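Local structure of taurine dioxygenase (Burkholderia ambifaria, 5VN6) at residues D29-D34 with H62-R67. The protein probably acts as a metal-dependent taurine dioxygenase of the TfdA family and binds a magnesium ion at its metal site. Residues are numbered along the deposited sequence; the frame is centred on the assembly and turned at random.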
ATOM      1  N   ASP A  29      19.702   2.685 -26.502  1.00 52.08           N
ATOM      2  CA  ASP A  29      20.964   3.408 -26.582  1.00 53.87           C
ATOM      3  C   ASP A  29      21.926   2.988 -25.475  1.00 55.64           C
ATOM      4  O   ASP A  29      23.142   3.076 -25.653  1.00 59.90           O
ATOM      5  CB  ASP A  29      20.703   4.914 -26.546  1.00 59.12           C
ATOM      6  CG  ASP A  29      19.912   5.403 -27.754  1.00 64.15           C
ATOM      7  OD1 ASP A  29      19.881   4.707 -28.794  1.00 67.57           O
ATOM      8  OD2 ASP A  29      19.324   6.497 -27.669  1.00 66.10           O
ATOM      9  N   ALA A  30      21.409   2.537 -24.329  1.00 54.00           N
ATOM     10  CA  ALA A  30      22.276   2.133 -23.229  1.00 49.20           C
ATOM     11  C   ALA A  30      23.003   0.827 -23.506  1.00 55.28           C
ATOM     12  O   ALA A  30      23.942   0.485 -22.778  1.00 52.47           O
ATOM     13  CB  ALA A  30      21.479   2.013 -21.938  1.00 42.85           C
ATOM     14  N   VAL A  31      22.579   0.069 -24.515  1.00 56.66           N
ATOM     15  CA  VAL A  31      23.300  -1.154 -24.845  1.00 59.34           C
ATOM     16  C   VAL A  31      24.749  -0.841 -25.210  1.00 60.16           C
ATOM     17  O   VAL A  31      25.677  -1.490 -24.717  1.00 61.54           O
ATOM     18  CB  VAL A  31      22.575  -1.920 -25.963  1.00 62.34           C
ATOM     19  CG1 VAL A  31      23.335  -3.192 -26.288  1.00 67.25           C
ATOM     20  CG2 VAL A  31      21.149  -2.257 -25.512  1.00 57.35           C
ATOM     21  N   HIS A  32      24.967   0.180 -26.052  1.00 57.05           N
ATOM     22  CA  HIS A  32      26.294   0.494 -26.571  1.00 63.59           C
ATOM     23  C   HIS A  32      26.909   1.763 -25.999  1.00 65.38           C
ATOM     24  O   HIS A  32      28.112   1.979 -26.186  1.00 69.60           O
ATOM     25  CB  HIS A  32      26.250   0.603 -28.103  1.00 67.77           C
ATOM     26  CG  HIS A  32      25.567  -0.554 -28.758  1.00 72.67           C
ATOM     27  ND1 HIS A  32      24.253  -0.503 -29.177  1.00 74.31           N
ATOM     28  CD2 HIS A  32      26.005  -1.803 -29.044  1.00 72.45           C
ATOM     29  CE1 HIS A  32      23.914  -1.668 -29.699  1.00 72.32           C
ATOM     30  NE2 HIS A  32      24.960  -2.474 -29.631  1.00 73.87           N
ATOM     31  N   ASP A  33      26.130   2.614 -25.327  1.00 56.55           N
ATOM     32  CA  ASP A  33      26.659   3.831 -24.709  1.00 59.91           C
ATOM     33  C   ASP A  33      26.998   3.504 -23.258  1.00 57.10           C
ATOM     34  O   ASP A  33      26.112   3.413 -22.402  1.00 55.81           O
ATOM     35  CB  ASP A  33      25.658   4.978 -24.822  1.00 66.30           C
ATOM     36  CG  ASP A  33      26.201   6.297 -24.284  1.00 71.24           C
ATOM     37  OD1 ASP A  33      27.287   6.302 -23.674  1.00 74.35           O
ATOM     38  OD2 ASP A  33      25.541   7.341 -24.476  1.00 71.17           O
ATOM     39  N   ASP A  34      28.296   3.328 -22.987  1.00 59.95           N
ATOM     40  CA  ASP A  34      28.756   2.937 -21.657  1.00 58.02           C
ATOM     41  C   ASP A  34      28.497   4.020 -20.620  1.00 51.97           C
ATOM     42  O   ASP A  34      28.228   3.712 -19.455  1.00 49.94           O
ATOM     43  CB  ASP A  34      30.245   2.584 -21.698  1.00 65.52           C
ATOM     44  CG  ASP A  34      30.515   1.286 -22.427  1.00 72.53           C
ATOM     45  OD1 ASP A  34      29.548   0.629 -22.865  1.00 73.42           O
ATOM     46  OD2 ASP A  34      31.699   0.919 -22.560  1.00 80.77           O
ATOM     47  N   HIS A  62      15.916  -5.566 -25.407  1.00 50.58           N
ATOM     48  CA  HIS A  62      15.502  -5.790 -24.019  1.00 49.35           C
ATOM     49  C   HIS A  62      16.466  -6.743 -23.326  1.00 51.33           C
ATOM     50  O   HIS A  62      16.919  -6.489 -22.201  1.00 46.98           O
ATOM     51  CB  HIS A  62      14.067  -6.348 -23.996  1.00 48.07           C
ATOM     52  CG  HIS A  62      13.497  -6.588 -22.624  1.00 42.53           C
ATOM     53  ND1 HIS A  62      12.168  -6.912 -22.428  1.00 41.90           N
ATOM     54  CD2 HIS A  62      14.061  -6.556 -21.391  1.00 40.85           C
ATOM     55  CE1 HIS A  62      11.939  -7.074 -21.136  1.00 38.36           C
ATOM     56  NE2 HIS A  62      13.072  -6.867 -20.485  1.00 40.55           N
ATOM     57  N   VAL A  63      16.792  -7.848 -23.999  1.00 51.02           N
ATOM     58  CA  VAL A  63      17.711  -8.836 -23.455  1.00 50.92           C
ATOM     59  C   VAL A  63      19.109  -8.244 -23.311  1.00 47.42           C
ATOM     60  O   VAL A  63      19.746  -8.368 -22.261  1.00 45.04           O
ATOM     61  CB  VAL A  63      17.706 -10.081 -24.364  1.00 61.71           C
ATOM     62  CG1 VAL A  63      18.975 -10.891 -24.197  1.00 43.85           C
ATOM     63  CG2 VAL A  63      16.470 -10.928 -24.067  1.00 66.38           C
ATOM     64  N   ALA A  64      19.601  -7.585 -24.361  1.00 46.60           N
ATOM     65  CA  ALA A  64      20.951  -7.028 -24.326  1.00 51.72           C
ATOM     66  C   ALA A  64      21.087  -5.909 -23.294  1.00 49.68           C
ATOM     67  O   ALA A  64      22.162  -5.744 -22.703  1.00 46.53           O
ATOM     68  CB  ALA A  64      21.350  -6.528 -25.710  1.00 47.53           C
ATOM     69  N   PHE A  65      20.030  -5.125 -23.064  1.00 48.71           N
ATOM     70  CA  PHE A  65      20.103  -4.124 -22.003  1.00 46.80           C
ATOM     71  C   PHE A  65      20.219  -4.788 -20.639  1.00 41.10           C
ATOM     72  O   PHE A  65      21.049  -4.389 -19.815  1.00 46.63           O
ATOM     73  CB  PHE A  65      18.890  -3.189 -22.042  1.00 49.96           C
ATOM     74  CG  PHE A  65      18.780  -2.282 -20.830  1.00 50.51           C
ATOM     75  CD1 PHE A  65      19.613  -1.181 -20.690  1.00 51.80           C
ATOM     76  CD2 PHE A  65      17.853  -2.541 -19.825  1.00 48.62           C
ATOM     77  CE1 PHE A  65      19.519  -0.349 -19.569  1.00 45.79           C
ATOM     78  CE2 PHE A  65      17.755  -1.709 -18.711  1.00 46.83           C
ATOM     79  CZ  PHE A  65      18.595  -0.606 -18.589  1.00 37.94           C
ATOM     80  N   ALA A  66      19.385  -5.803 -20.376  1.00 41.27           N
ATOM     81  CA  ALA A  66      19.413  -6.464 -19.073  1.00 36.07           C
ATOM     82  C   ALA A  66      20.743  -7.157 -18.830  1.00 39.65           C
ATOM     83  O   ALA A  66      21.217  -7.227 -17.691  1.00 42.70           O
ATOM     84  CB  ALA A  66      18.278  -7.473 -18.973  1.00 35.65           C
ATOM     85  N   ARG A  67      21.351  -7.671 -19.897  1.00 41.70           N
ATOM     86  CA  ARG A  67      22.620  -8.377 -19.815  1.00 47.02           C
ATOM     87  C   ARG A  67      23.752  -7.460 -19.342  1.00 50.35           C
ATOM     88  O   ARG A  67      24.737  -7.930 -18.766  1.00 52.99           O
ATOM     89  CB  ARG A  67      22.905  -8.969 -21.197  1.00 47.82           C
ATOM     90  CG  ARG A  67      24.200  -9.649 -21.360  1.00 56.24           C
ATOM     91  CD  ARG A  67      24.209 -10.950 -20.616  1.00 55.08           C
ATOM     92  NE  ARG A  67      25.512 -11.567 -20.801  1.00 59.24           N
ATOM     93  CZ  ARG A  67      26.592 -11.199 -20.129  1.00 65.93           C
ATOM     94  NH1 ARG A  67      26.504 -10.220 -19.230  1.00 62.41           N
ATOM     95  NH2 ARG A  67      27.759 -11.798 -20.359  1.00 66.45           N
TER
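Ala30 meets Phe65 at the edge of the phenyl ring: its CB lies near the ring plane, 3.9 Å from CE1 and equally close to CD1, which makes this an edge contact and not a CH-pi contact over the face. Phe65 reaches this methyl with CG anti to its backbone N (chi1 170°), and its side chain also touches Phe37 of helix 34-47 and Val120 of strand 118-125, while Ala30 rests on Leu36 and Ile40 of helix 34-47. The next residue, Val31, has the largest area buried by the partner segment, and its two methyls divide the work. CG1, anti to the backbone N (chi1 -180°), touches the CB of Ala64 at 3.9 Å. CG2 instead lies against the helix backbone, 3.9 Å from Phe65 N and 4.2 Å from Phe65 CB. The backbones are correspondingly close, with 5.2 Å between Val31 CA and Phe65 CA. Arg68, just past the second segment, adds polar ties: its NH2 hydrogen-bonds Ala30 O and forms a salt bridge with Asp34 OD1. Between the segments themselves the side-chain contacts are all apolar and only 166 Å² is buried, consistent with van der Waals fit and exclusion of water, supplemented by the Arg68 bonds, joining the short helix 27-32 to helix 59-67, well away from the metal site.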